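Tat (Twin-arginine translocation) pathway signal sequence containing protein (Mycobacterium tuberculosis, PDB 5IMU) is of unknown function, a putative Tat-pathway protein whose crystallised C-terminal fragment pairs an alpha/beta/alpha sandwich with a helical bundle and carries a bound potassium ion. Local coordinates at residues Gln14-Leu17 with Gln18-Val21; Asp22-Ala25 with Arg26-Pro29; Gly36-Asp40 with Gly41-Leu45; Ala90-Glu93 with Ser94-Val98. All blocks are in the same frame, centred on the assembly; numbering follows the deposited sequence.

Contact 1 (Gln14-Leu17 with Gln18-Val21)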
loop_
_atom_site.group_PDB
_atom_site.type_symbol
_atom_site.label_atom_id
_atom_site.label_comp_id
_atom_site.label_asym_id
_atom_site.label_seq_id
_atom_site.Cartn_x
_atom_site.Cartn_y
_atom_site.Cartn_z
ATOM N N GLN A 14 -21.669 -6.702 7.996
ATOM C CA GLN A 14 -20.574 -7.667 7.967
ATOM C C GLN A 14 -20.240 -8.082 6.538
ATOM O O GLN A 14 -19.061 -8.196 6.178
ATOM C CB GLN A 14 -20.937 -8.889 8.810
ATOM C CG GLN A 14 -19.870 -9.970 8.836
ATOM C CD GLN A 14 -18.628 -9.536 9.585
ATOM O OE1 GLN A 14 -18.711 -8.796 10.563
ATOM N NE2 GLN A 14 -17.466 -9.992 9.126
ATOM N N GLN A 15 -21.263 -8.309 5.711
ATOM C CA GLN A 15 -21.025 -8.746 4.338
ATOM C C GLN A 15 -20.314 -7.673 3.528
ATOM O O GLN A 15 -19.480 -7.984 2.669
ATOM C CB GLN A 15 -22.347 -9.128 3.674
ATOM C CG GLN A 15 -22.941 -10.406 4.218
ATOM C CD GLN A 15 -21.954 -11.549 4.167
ATOM O OE1 GLN A 15 -21.366 -11.825 3.122
ATOM N NE2 GLN A 15 -21.753 -12.212 5.300
ATOM N N ARG A 16 -20.636 -6.404 3.782
ATOM C CA ARG A 16 -19.964 -5.316 3.080
ATOM C C ARG A 16 -18.468 -5.316 3.368
ATOM O O ARG A 16 -17.651 -5.122 2.459
ATOM C CB ARG A 16 -20.589 -3.981 3.475
ATOM C CG ARG A 16 -19.862 -2.781 2.914
ATOM C CD ARG A 16 -20.386 -1.487 3.505
ATOM N NE ARG A 16 -19.575 -0.345 3.100
ATOM C CZ ARG A 16 -18.554 0.133 3.805
ATOM N NH1 ARG A 16 -18.216 -0.431 4.957
ATOM N NH2 ARG A 16 -17.871 1.177 3.357
ATOM N N LEU A 17 -18.090 -5.536 4.629
ATOM C CA LEU A 17 -16.673 -5.594 4.974
ATOM C C LEU A 17 -15.984 -6.766 4.288
ATOM O O LEU A 17 -14.848 -6.638 3.819
ATOM C CB LEU A 17 -16.499 -5.694 6.489
ATOM C CG LEU A 17 -16.744 -4.430 7.316
ATOM C CD1 LEU A 17 -16.509 -4.710 8.792
ATOM C CD2 LEU A 17 -15.854 -3.297 6.840
ATOM N N GLN A 18 -16.654 -7.919 4.222
ATOM C CA GLN A 18 -16.025 -9.090 3.619
ATOM C C GLN A 18 -15.816 -8.897 2.121
ATOM O O GLN A 18 -14.795 -9.328 1.574
ATOM C CB GLN A 18 -16.860 -10.342 3.890
ATOM C CG GLN A 18 -16.105 -11.638 3.631
ATOM C CD GLN A 18 -14.919 -11.816 4.563
ATOM O OE1 GLN A 18 -15.087 -12.022 5.764
ATOM N NE2 GLN A 18 -13.711 -11.715 4.016
ATOM N N ARG A 19 -16.771 -8.257 1.439
ATOM C CA ARG A 19 -16.591 -7.981 0.017
ATOM C C ARG A 19 -15.425 -7.029 -0.216
ATOM O O ARG A 19 -14.699 -7.158 -1.209
ATOM C CB ARG A 19 -17.874 -7.410 -0.591
ATOM C CG ARG A 19 -19.026 -8.397 -0.671
ATOM C CD ARG A 19 -20.144 -7.876 -1.570
ATOM N NE ARG A 19 -20.703 -6.612 -1.098
ATOM C CZ ARG A 19 -21.708 -6.517 -0.233
ATOM N NH1 ARG A 19 -22.268 -7.614 0.256
ATOM N NH2 ARG A 19 -22.154 -5.327 0.143
ATOM N N ILE A 20 -15.230 -6.065 0.686
ATOM C CA ILE A 20 -14.097 -5.151 0.566
ATOM C C ILE A 20 -12.783 -5.906 0.737
ATOM O O ILE A 20 -11.834 -5.713 -0.031
ATOM C CB ILE A 20 -14.228 -4.001 1.581
ATOM C CG1 ILE A 20 -15.328 -3.031 1.144
ATOM C CG2 ILE A 20 -12.903 -3.269 1.746
ATOM C CD1 ILE A 20 -15.569 -1.907 2.118
ATOM N N VAL A 21 -12.712 -6.784 1.741
ATOM C CA VAL A 21 -11.506 -7.583 1.953
ATOM C C VAL A 21 -11.241 -8.477 0.747
ATOM O O VAL A 21 -10.123 -8.526 0.219
ATOM C CB VAL A 21 -11.626 -8.413 3.243
ATOM C CG1 VAL A 21 -10.502 -9.430 3.318
ATOM C CG2 VAL A 21 -11.600 -7.513 4.460
HETATM O O HOH W 1 -17.480 -12.191 7.184
HETATM O O HOH W 2 -21.612 -10.774 0.316
#

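Contact 2 (Asp22-Ala25 with Arg26-Pro29)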
loop_
_atom_site.group_PDB
_atom_site.type_symbol
_atom_site.label_atom_id
_atom_site.label_comp_id
_atom_site.label_asym_id
_atom_site.label_seq_id
_atom_site.Cartn_x
_atom_site.Cartn_y
_atom_site.Cartn_z
ATOM N N ASP A 22 -12.267 -9.201 0.294
ATOM C CA ASP A 22 -12.085 -10.104 -0.837
ATOM C C ASP A 22 -11.724 -9.348 -2.110
ATOM O O ASP A 22 -11.075 -9.910 -3.000
ATOM C CB ASP A 22 -13.347 -10.942 -1.044
ATOM C CG ASP A 22 -13.606 -11.897 0.108
ATOM O OD1 ASP A 22 -12.695 -12.082 0.942
ATOM O OD2 ASP A 22 -14.718 -12.465 0.178
ATOM N N ALA A 23 -12.115 -8.073 -2.206
ATOM C CA ALA A 23 -11.794 -7.290 -3.395
ATOM C C ALA A 23 -10.297 -7.028 -3.505
ATOM O O ALA A 23 -9.724 -7.105 -4.599
ATOM C CB ALA A 23 -12.569 -5.973 -3.383
ATOM N N VAL A 24 -9.641 -6.705 -2.388
ATOM C CA VAL A 24 -8.193 -6.526 -2.448
ATOM C C VAL A 24 -7.483 -7.873 -2.404
ATOM O O VAL A 24 -6.409 -8.032 -3.000
ATOM C CB VAL A 24 -7.699 -5.599 -1.323
ATOM C CG1 VAL A 24 -8.219 -4.187 -1.532
ATOM C CG2 VAL A 24 -8.108 -6.132 0.042
ATOM N N ALA A 25 -8.068 -8.863 -1.722
ATOM C CA ALA A 25 -7.411 -10.158 -1.597
ATOM C C ALA A 25 -7.295 -10.857 -2.945
ATOM O O ALA A 25 -6.269 -11.475 -3.242
ATOM C CB ALA A 25 -8.161 -11.035 -0.594
ATOM N N ARG A 26 -8.328 -10.764 -3.789
ATOM C CA ARG A 26 -8.222 -11.427 -5.083
ATOM C C ARG A 26 -7.196 -10.754 -5.987
ATOM O O ARG A 26 -6.668 -11.406 -6.893
ATOM C CB ARG A 26 -9.586 -11.498 -5.776
ATOM C CG ARG A 26 -10.113 -10.195 -6.342
ATOM C CD ARG A 26 -11.353 -10.465 -7.190
ATOM N NE ARG A 26 -12.331 -11.275 -6.468
ATOM C CZ ARG A 26 -13.317 -10.773 -5.732
ATOM N NH1 ARG A 26 -13.465 -9.461 -5.628
ATOM N NH2 ARG A 26 -14.158 -11.585 -5.103
ATOM N N GLN A 27 -6.884 -9.476 -5.748
ATOM C CA GLN A 27 -5.804 -8.823 -6.480
ATOM C C GLN A 27 -4.436 -9.283 -5.989
ATOM O O GLN A 27 -3.498 -9.404 -6.784
ATOM C CB GLN A 27 -5.917 -7.303 -6.359
ATOM C CG GLN A 27 -7.175 -6.711 -6.968
ATOM C CD GLN A 27 -7.238 -5.204 -6.804
ATOM O OE1 GLN A 27 -6.534 -4.466 -7.493
ATOM N NE2 GLN A 27 -8.078 -4.741 -5.885
ATOM N N GLU A 28 -4.298 -9.530 -4.689
ATOM C CA GLU A 28 -3.043 -10.013 -4.110
ATOM C C GLU A 28 -3.350 -10.969 -2.965
ATOM O O GLU A 28 -3.385 -10.576 -1.791
ATOM C CB GLU A 28 -2.169 -8.853 -3.632
ATOM C CG GLU A 28 -0.813 -9.322 -3.147
ATOM C CD GLU A 28 -0.163 -10.264 -4.143
ATOM O OE1 GLU A 28 0.341 -9.771 -5.173
ATOM O OE2 GLU A 28 -0.171 -11.493 -3.909
ATOM N N PRO A 29 -3.570 -12.252 -3.273
ATOM C CA PRO A 29 -3.969 -13.211 -2.230
ATOM C C PRO A 29 -2.819 -13.762 -1.404
ATOM O O PRO A 29 -3.075 -14.463 -0.415
ATOM C CB PRO A 29 -4.646 -14.327 -3.036
ATOM C CG PRO A 29 -3.940 -14.296 -4.360
ATOM C CD PRO A 29 -3.594 -12.848 -4.621
HETATM O O HOH W 3 -11.598 -7.196 -6.784
#

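Contact 3 (Gly36-Asp40 with Gly41-Leu45)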
loop_
_atom_site.group_PDB
_atom_site.type_symbol
_atom_site.label_atom_id
_atom_site.label_comp_id
_atom_site.label_asym_id
_atom_site.label_seq_id
_atom_site.Cartn_x
_atom_site.Cartn_y
_atom_site.Cartn_z
ATOM N N GLY A 36 -12.163 -3.210 8.880
ATOM C CA GLY A 36 -12.988 -3.019 10.059
ATOM C C GLY A 36 -13.731 -1.703 9.998
ATOM O O GLY A 36 -13.286 -0.740 9.370
ATOM N N LEU A 37 -14.884 -1.674 10.660
ATOM C CA LEU A 37 -15.717 -0.481 10.752
ATOM C C LEU A 37 -15.480 0.180 12.105
ATOM O O LEU A 37 -15.646 -0.458 13.149
ATOM C CB LEU A 37 -17.197 -0.826 10.585
ATOM C CG LEU A 37 -18.151 0.371 10.530
ATOM C CD1 LEU A 37 -17.916 1.188 9.265
ATOM C CD2 LEU A 37 -19.606 -0.070 10.626
ATOM N N ARG A 38 -15.091 1.452 12.083
ATOM C CA ARG A 38 -14.892 2.203 13.313
ATOM C C ARG A 38 -16.232 2.504 13.979
ATOM O O ARG A 38 -17.301 2.384 13.371
ATOM C CB ARG A 38 -14.140 3.504 13.034
ATOM C CG ARG A 38 -12.687 3.317 12.618
ATOM C CD ARG A 38 -11.763 3.418 13.820
ATOM N NE ARG A 38 -10.371 3.618 13.430
ATOM C CZ ARG A 38 -9.388 2.764 13.693
ATOM N NH1 ARG A 38 -9.636 1.641 14.357
ATOM N NH2 ARG A 38 -8.152 3.036 13.296
ATOM N N ASP A 39 -16.165 2.911 15.248
ATOM C CA ASP A 39 -17.389 3.145 16.005
ATOM C C ASP A 39 -18.133 4.400 15.562
ATOM O O ASP A 39 -19.257 4.620 16.024
ATOM C CB ASP A 39 -17.087 3.209 17.508
ATOM C CG ASP A 39 -16.240 4.410 17.897
ATOM O OD1 ASP A 39 -15.684 5.080 17.002
ATOM O OD2 ASP A 39 -16.122 4.679 19.112
ATOM N N ASP A 40 -17.549 5.223 14.686
ATOM C CA ASP A 40 -18.318 6.328 14.127
ATOM C C ASP A 40 -19.344 5.855 13.107
ATOM O O ASP A 40 -20.182 6.655 12.676
ATOM C CB ASP A 40 -17.395 7.383 13.499
ATOM C CG ASP A 40 -16.514 6.828 12.381
ATOM O OD1 ASP A 40 -16.776 5.715 11.876
ATOM O OD2 ASP A 40 -15.557 7.532 11.989
ATOM N N GLY A 41 -19.297 4.583 12.716
ATOM C CA GLY A 41 -20.240 4.021 11.775
ATOM C C GLY A 41 -19.972 4.333 10.320
ATOM O O GLY A 41 -20.705 3.835 9.456
ATOM N N THR A 42 -18.949 5.132 10.014
ATOM C CA THR A 42 -18.685 5.549 8.641
ATOM C C THR A 42 -17.265 5.289 8.159
ATOM O O THR A 42 -17.057 5.229 6.941
ATOM C CB THR A 42 -18.987 7.046 8.462
ATOM O OG1 THR A 42 -18.149 7.815 9.334
ATOM C CG2 THR A 42 -20.447 7.345 8.775
ATOM N N THR A 43 -16.287 5.137 9.048
ATOM C CA THR A 43 -14.899 4.948 8.642
ATOM C C THR A 43 -14.601 3.458 8.509
ATOM O O THR A 43 -14.665 2.716 9.495
ATOM C CB THR A 43 -13.942 5.591 9.644
ATOM O OG1 THR A 43 -14.219 6.995 9.742
ATOM C CG2 THR A 43 -12.495 5.394 9.200
ATOM N N THR A 44 -14.272 3.026 7.293
ATOM C CA THR A 44 -13.862 1.651 7.027
ATOM C C THR A 44 -12.345 1.624 6.868
ATOM O O THR A 44 -11.801 2.205 5.923
ATOM C CB THR A 44 -14.549 1.101 5.779
ATOM O OG1 THR A 44 -15.972 1.154 5.949
ATOM C CG2 THR A 44 -14.127 -0.340 5.532
ATOM N N LEU A 45 -11.668 0.947 7.790
ATOM C CA LEU A 45 -10.214 0.861 7.806
ATOM C C LEU A 45 -9.770 -0.431 7.133
ATOM O O LEU A 45 -10.318 -1.499 7.420
ATOM C CB LEU A 45 -9.690 0.915 9.243
ATOM C CG LEU A 45 -8.183 0.783 9.455
ATOM C CD1 LEU A 45 -7.450 1.981 8.873
ATOM C CD2 LEU A 45 -7.873 0.622 10.933
#

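Contact 4 (Ala90-Glu93 with Ser94-Val98)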
loop_
_atom_site.group_PDB
_atom_site.type_symbol
_atom_site.label_atom_id
_atom_site.label_comp_id
_atom_site.label_asym_id
_atom_site.label_seq_id
_atom_site.Cartn_x
_atom_site.Cartn_y
_atom_site.Cartn_z
ATOM N N ALA A 90 -13.604 -8.201 9.199
ATOM C CA ALA A 90 -13.462 -9.253 8.199
ATOM C C ALA A 90 -11.990 -9.359 7.821
ATOM O O ALA A 90 -11.241 -8.384 7.922
ATOM C CB ALA A 90 -14.312 -8.981 6.947
ATOM N N ALA A 91 -11.574 -10.549 7.387
ATOM C CA ALA A 91 -10.163 -10.775 7.108
ATOM C C ALA A 91 -9.986 -11.821 6.016
ATOM O O ALA A 91 -10.926 -12.509 5.610
ATOM C CB ALA A 91 -9.408 -11.193 8.376
ATOM N N HIS A 92 -8.744 -11.921 5.545
ATOM C CA HIS A 92 -8.303 -12.903 4.566
ATOM C C HIS A 92 -6.924 -13.382 4.986
ATOM O O HIS A 92 -6.027 -12.563 5.199
ATOM C CB HIS A 92 -8.254 -12.295 3.156
ATOM C CG HIS A 92 -7.423 -13.072 2.179
ATOM N ND1 HIS A 92 -7.940 -14.084 1.398
ATOM C CD2 HIS A 92 -6.115 -12.969 1.842
ATOM C CE1 HIS A 92 -6.985 -14.576 0.629
ATOM N NE2 HIS A 92 -5.867 -13.918 0.880
ATOM N N GLU A 93 -6.761 -14.691 5.133
ATOM C CA GLU A 93 -5.459 -15.255 5.454
ATOM C C GLU A 93 -4.686 -15.499 4.167
ATOM O O GLU A 93 -5.255 -15.941 3.164
ATOM C CB GLU A 93 -5.599 -16.559 6.244
ATOM C CG GLU A 93 -4.270 -17.152 6.718
ATOM C CD GLU A 93 -3.561 -16.290 7.756
ATOM O OE1 GLU A 93 -4.206 -15.400 8.348
ATOM O OE2 GLU A 93 -2.352 -16.510 7.983
ATOM N N SER A 94 -3.389 -15.198 4.205
ATOM C CA SER A 94 -2.543 -15.307 3.024
ATOM C C SER A 94 -2.653 -16.688 2.392
ATOM O O SER A 94 -2.619 -17.708 3.087
ATOM C CB SER A 94 -1.090 -15.009 3.395
ATOM O OG SER A 94 -0.609 -15.929 4.359
ATOM N N ASN A 95 -2.817 -16.702 1.066
ATOM C CA ASN A 95 -2.861 -17.883 0.203
ATOM C C ASN A 95 -4.200 -18.612 0.236
ATOM O O ASN A 95 -4.324 -19.688 -0.365
ATOM C CB ASN A 95 -1.725 -18.863 0.518
ATOM C CG ASN A 95 -0.355 -18.258 0.274
ATOM O OD1 ASN A 95 -0.117 -17.639 -0.764
ATOM N ND2 ASN A 95 0.553 -18.433 1.227
ATOM N N THR A 96 -5.208 -18.063 0.911
ATOM C CA THR A 96 -6.568 -18.562 0.752
ATOM C C THR A 96 -7.085 -18.214 -0.640
ATOM O O THR A 96 -6.822 -17.127 -1.162
ATOM C CB THR A 96 -7.485 -17.961 1.823
ATOM O OG1 THR A 96 -7.048 -18.381 3.122
ATOM C CG2 THR A 96 -8.935 -18.396 1.617
ATOM N N TYR A 97 -7.811 -19.146 -1.252
ATOM C CA TYR A 97 -8.385 -18.879 -2.563
ATOM C C TYR A 97 -9.558 -17.914 -2.448
ATOM O O TYR A 97 -10.375 -18.007 -1.528
ATOM C CB TYR A 97 -8.840 -20.173 -3.236
ATOM C CG TYR A 97 -9.505 -19.940 -4.575
ATOM C CD1 TYR A 97 -8.793 -19.395 -5.640
ATOM C CD2 TYR A 97 -10.843 -20.255 -4.775
ATOM C CE1 TYR A 97 -9.397 -19.176 -6.867
ATOM C CE2 TYR A 97 -11.456 -20.039 -5.999
ATOM C CZ TYR A 97 -10.727 -19.500 -7.041
ATOM O OH TYR A 97 -11.330 -19.283 -8.259
ATOM N N VAL A 98 -9.637 -16.984 -3.395
ATOM C CA VAL A 98 -10.681 -15.968 -3.425
ATOM C C VAL A 98 -11.508 -16.167 -4.686
ATOM O O VAL A 98 -10.954 -16.342 -5.777
ATOM C CB VAL A 98 -10.093 -14.546 -3.379
ATOM C CG1 VAL A 98 -11.203 -13.524 -3.207
ATOM C CG2 VAL A 98 -9.069 -14.432 -2.260
HETATM O O HOH W 4 -9.029 -16.260 4.780
#

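Contact 1 (Gln14-Leu17 with Gln18-Val21)
Arg16 and Ile20, one helical turn apart, run side by side in the same direction, and the tip of the isoleucine, CD1, sits over the centre of one face of the arginine's guanidinium, 4.0 Å from Arg16 CZ. The arginine gets there stretched out: CG lies anti to the backbone N (chi1 174°) and the chain stays extended as far as NE. Its charged end reaches beyond the turn, NH1 donating to Thr44 OG1, with a potassium ion about 6 Å from the Arg16 side chain.

Arg19 behaves in the opposite way. A bend at chi3 (-60°) folds its guanidinium back over the preceding turn, one face resting above Gln15 O and Arg16 CA, with NH2 3.7 Å from Arg16 CA. Its NH1 also passes 3.7 Å from Gln15 CB, and water 2, in the guanidinium plane, takes a bond from NH1 and gives one to Gln15 OE1 at 3.0 Å. A second water joins Gln14 and Gln18, accepting from Gln14 NE2 at 2.9 Å and donating to Gln18 OE1 at 2.8 Å; Gln14 NE2 also binds Val89 O. Under these bridges the backbone makes ordinary i to i+4 bonds, Arg19 N to Gln15 O among them at 3.0 Å.

This is the middle of helix 6-27, laid against the sheet. Leu17 and Ile20 press on Thr44 of strand 44-48, while Gln14, Gln18 and Val21 touch strand 88-92; Arg19 turns instead to the loop residues Asp104 and Pro106.

Contact 2 (Asp22-Ala25 with Arg26-Pro29)
The C-terminal end of helix 6-27 is where Asp22-Ala25 meets Arg26-Pro29, as the last turn gives way to the loop toward strand 33-37. Arg26 N makes a regular bond to Asp22 O at 3.0 Å, and Glu28 N closes on Val24 O at 3.1 Å. Pro29 has no N-H to continue the series; its ring packs CB and CD against Ala25 O, each at 3.3 Å.

Arg26 puts CG between its backbone N and carbonyl carbon (chi1 73°), and a further bend at chi3 brings the chain back along the helix until the guanidinium lies with Asp22 O over the centre of one face. Its NH1 approaches Ala23 CA at 3.5 Å, and water 3 bridges NH1 to Ala23 O. That same carbonyl oxygen accepts from Gln27 NE2 at 3.2 Å; the bond lies in the glutamine's amide plane but comes from above the carbonyl plane. Gln27 NE2 also reaches Arg60 O, and Arg26 NE binds Ala99 O.

Ala23 O is gripped by a side-chain amide and a water. With Asp22 O over one guanidinium face and Ala23 O joined to NH1 through water, the positive charge probably gains from the partly negative carbonyls near this helix end.

Contact 3 (Gly36-Asp40 with Gly41-Leu45)
Asp40 reaches across its turn to Thr42 and Thr43. CB, 3.5 Å from Gly41 N, carries CG between the backbone N and the carbonyl carbon (chi1 59°), which swings the carboxylate over the chain that follows. OD1 takes two backbone donors from the same face of its plane: Thr42 N at 2.9 Å, well above that plane, and Thr43 N at 2.9 Å, on the syn side. OD2 uses its syn lone pair for the hydroxyl of Thr43, with OG1 only 2.7 Å away. Three bonds therefore hold the carboxylate and fix its rotation.

In the turn itself, Gly41 N bonds to Arg38 O, and Gly41 has a positive phi (79°). Arg38 N meets Thr43 O almost head-on at 2.9 Å. Farther along, Leu45 CD2 lies over one face of the Arg38 guanidinium, 3.4 Å from NH2; Arg38 NH1 binds Leu83 O and Ala85 O.

Gly36 and Leu45 form an antiparallel hydrogen-bonded pair, followed by the non-hydrogen-bonded pair Leu37 and Thr44. Together they make a beta hairpin of strands 33-37 and 44-48, its type I turn followed by an Asx turn at Asp40, beside the potassium site of Thr44, Asn64 and Thr66.

Contact 4 (Ala90-Glu93 with Ser94-Val98)
Strand 88-92 ends at His92, and the chain reverses at once through a type II beta turn from Glu93 to Thr96. Thr96 N closes it on Glu93 O at 3.1 Å, and Asn95, at the third position, takes the positive phi (78°) that this turn type calls for. Beyond the turn, residues 96-98 run on as an extended loop that passes back beside the histidine.

The His92 ring is the centre of the side-chain contact. With CG anti to the backbone N (chi1 162°), the ring reaches in under the turn, and Thr96 O lies at its edge, in the ring plane, 3.1 Å from CE1. Thr96 CB comes to 3.6 Å from CE1, the two side chains running antiparallel past one another. Val98 brings its CG2 branch to 3.6 Å from His92 CE1. The ring's polar end is held from outside: NE2 binds Pro29 O, the same carbonyl that receives Asn95 N.

Thr96 OG1 sits 3.0 Å from Glu93 O, close to the backbone bond that closes the turn. Water 4 accepts from Glu93 N at 2.8 Å and has a weak link to that hydroxyl.

Here is a tight turn at the exit of an edge strand, its histidine ring tucked between the turn and helix 6-27, where it meets Val21 and Ala25.

All four contacts lie in helix 6-27, the mixed sheet it packs on, or the turns leading from them, in numerical order along the chain. Contacts 1 and 2 are successive parts of that helix, their centres 12 Å apart. Contact 3 is the hairpin of strands 33-37 and 44-48, and contact 4 the exit from strand 88-92, next to 33-37 in the sheet; those two do not touch, their centres 21 Å apart. Contact 1 touches both, while contact 2 meets contact 4, centres 8 Å apart, but not contact 3. The helix thus spans the sheet from the hairpin to the opposite end, where strand 88-92 exits, with the potassium ion near the hairpin.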